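Local coordinates for protein cysteine synthase 3 (Entamoeba histolytica, PDB 6KR5) that catalyses the formation of L-cysteine from O-acetyl-L-serine and sulfide, using pyridoxal-5'-phosphate as cofactor, at residues 158-163 with 239-244. Numbering follows the deposited sequence.
Sequences NQFGNP and AGFVTD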
loop_
_atom_site.group_PDB
_atom_site.type_symbol
_atom_site.label_atom_id
_atom_site.label_comp_id
_atom_site.label_asym_id
_atom_site.label_seq_id
_atom_site.Cartn_x
_atom_site.Cartn_y
_atom_site.Cartn_z
ATOM N N ASN B 158 15.029 18.002 -9.354
ATOM C CA ASN B 158 14.285 18.898 -10.247
ATOM C C ASN B 158 12.953 18.290 -10.702
ATOM O O ASN B 158 12.660 18.178 -11.895
ATOM C CB ASN B 158 15.144 19.264 -11.453
ATOM C CG ASN B 158 14.481 20.283 -12.342
ATOM O OD1 ASN B 158 13.648 21.064 -11.880
ATOM N ND2 ASN B 158 14.839 20.279 -13.628
ATOM N N GLN B 159 12.120 17.923 -9.725
ATOM C CA GLN B 159 10.916 17.155 -10.045
ATOM C C GLN B 159 9.992 17.871 -11.034
ATOM O O GLN B 159 9.291 17.211 -11.805
ATOM C CB GLN B 159 10.156 16.821 -8.763
ATOM C CG GLN B 159 9.568 18.002 -8.041
ATOM C CD GLN B 159 8.632 17.559 -6.937
ATOM O OE1 GLN B 159 7.887 16.595 -7.106
ATOM N NE2 GLN B 159 8.668 18.251 -5.808
ATOM N N PHE B 160 9.970 19.204 -11.049
ATOM C CA PHE B 160 9.016 19.889 -11.920
ATOM C C PHE B 160 9.529 20.086 -13.340
ATOM O O PHE B 160 8.747 20.514 -14.205
ATOM C CB PHE B 160 8.627 21.240 -11.315
ATOM C CG PHE B 160 7.819 21.123 -10.055
ATOM C CD1 PHE B 160 6.485 20.760 -10.110
ATOM C CD2 PHE B 160 8.392 21.363 -8.814
ATOM C CE1 PHE B 160 5.738 20.641 -8.948
ATOM C CE2 PHE B 160 7.645 21.255 -7.653
ATOM C CZ PHE B 160 6.323 20.886 -7.723
ATOM N N GLY B 161 10.792 19.744 -13.612
ATOM C CA GLY B 161 11.399 19.974 -14.917
ATOM C C GLY B 161 12.191 18.810 -15.483
ATOM O O GLY B 161 12.609 18.835 -16.645
ATOM N N ASN B 162 12.407 17.780 -14.682
ATOM C CA ASN B 162 13.316 16.713 -15.071
ATOM C C ASN B 162 12.666 15.815 -16.115
ATOM O O ASN B 162 11.641 15.179 -15.818
ATOM C CB ASN B 162 13.705 15.897 -13.833
ATOM C CG ASN B 162 14.877 14.973 -14.090
ATOM O OD1 ASN B 162 15.062 14.477 -15.205
ATOM N ND2 ASN B 162 15.675 14.729 -13.054
ATOM N N PRO B 163 13.233 15.685 -17.317
ATOM C CA PRO B 163 12.632 14.784 -18.310
ATOM C C PRO B 163 12.630 13.330 -17.884
ATOM O O PRO B 163 11.885 12.534 -18.469
ATOM C CB PRO B 163 13.501 15.008 -19.559
ATOM C CG PRO B 163 14.790 15.529 -19.031
ATOM C CD PRO B 163 14.421 16.373 -17.850
ATOM N N ALA B 239 0.222 22.897 -8.097
ATOM C CA ALA B 239 1.491 23.470 -7.655
ATOM C C ALA B 239 1.506 24.995 -7.677
ATOM O O ALA B 239 2.388 25.598 -7.049
ATOM C CB ALA B 239 2.631 22.942 -8.518
ATOM N N GLY B 240 0.557 25.628 -8.365
ATOM C CA GLY B 240 0.463 27.080 -8.370
ATOM C C GLY B 240 1.252 27.756 -9.462
ATOM O O GLY B 240 1.335 28.990 -9.467
ATOM N N PHE B 241 1.830 26.984 -10.378
ATOM C CA PHE B 241 2.568 27.515 -11.518
ATOM C C PHE B 241 2.478 26.482 -12.624
ATOM O O PHE B 241 2.169 25.313 -12.377
ATOM C CB PHE B 241 4.039 27.831 -11.171
ATOM C CG PHE B 241 4.817 26.644 -10.661
ATOM C CD1 PHE B 241 4.782 26.311 -9.315
ATOM C CD2 PHE B 241 5.558 25.853 -11.518
ATOM C CE1 PHE B 241 5.481 25.216 -8.833
ATOM C CE2 PHE B 241 6.256 24.744 -11.033
ATOM C CZ PHE B 241 6.209 24.432 -9.694
ATOM N N VAL B 242 2.728 26.920 -13.856
ATOM C CA VAL B 242 2.776 25.992 -14.979
ATOM C C VAL B 242 4.179 25.395 -15.004
ATOM O O VAL B 242 5.167 26.122 -15.107
ATOM C CB VAL B 242 2.443 26.695 -16.303
ATOM C CG1 VAL B 242 2.453 25.701 -17.437
ATOM C CG2 VAL B 242 1.088 27.367 -16.207
ATOM N N THR B 243 4.270 24.077 -14.872
ATOM C CA THR B 243 5.574 23.449 -14.690
ATOM C C THR B 243 6.335 23.347 -16.008
ATOM O O THR B 243 5.758 23.385 -17.102
ATOM C CB THR B 243 5.423 22.055 -14.080
ATOM O OG1 THR B 243 4.818 21.171 -15.036
ATOM C CG2 THR B 243 4.573 22.114 -12.818
ATOM N N ASP B 244 7.659 23.190 -15.888
ATOM C CA ASP B 244 8.503 23.069 -17.076
ATOM C C ASP B 244 8.152 21.829 -17.896
ATOM O O ASP B 244 8.350 21.816 -19.115
ATOM C CB ASP B 244 9.979 23.039 -16.673
ATOM C CG ASP B 244 10.524 24.411 -16.318
ATOM O OD1 ASP B 244 9.893 25.425 -16.673
ATOM O OD2 ASP B 244 11.602 24.474 -15.686
HETATM O O HOH W 1 13.747 22.512 -15.490
HETATM O O HOH W 2 11.595 23.167 -12.810
#
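Phe241 drives the edge of its ring into one face of Phe160, a T-shaped pair whose centroids lie 5.0 Å apart and whose planes stand at 70°. The leading atom is Phe241 CZ, which sits over the centre of the Phe160 ring and comes within 3.7 Å of Phe160 CG. The opposite face of that ring carries Gln159 CG, offset toward the rim, so Phe160 is clamped between its own neighbour and the other loop. Two smaller groups approach it obliquely: the methyl Thr243 CG2, 3.6 Å from Phe160 CD1, and Ala239 CB, 3.9 Å from Phe160 CE1. Thr243 places its methyl anti to the carbonyl carbon while its hydroxyl sits between N and C (chi1 69°), where OG1 bonds to Thr193 O, consistent with holding the rotation that turns CG2 to the ring.

The Asp244 side is looser. Asp244 CB rests 3.8 Å from Gly161 CA, but its carboxylate reaches Asn158 through water. One water accepts from Asn158 ND2 and donates to Asp244 OD2 (2.9 Å); a second donates both to Asn158 OD1 and, at 3.2 Å, to the same Asp244 OD2. Both ends of the amide thus connect to a single carboxylate oxygen.

The contact joins the loop after strand 154-156, of the four-stranded parallel sheet, to the loop preceding strand 253-257, of the six-stranded mixed sheet, bridging the two sheet-bearing parts of a fold-type II pyridoxal-phosphate enzyme. Its chemistry implies an apolar, aromatic grip at Phe160, about 6 Å from the cofactor, and a hydrated, probably more adaptable link between exposed Asn158 and Asp244.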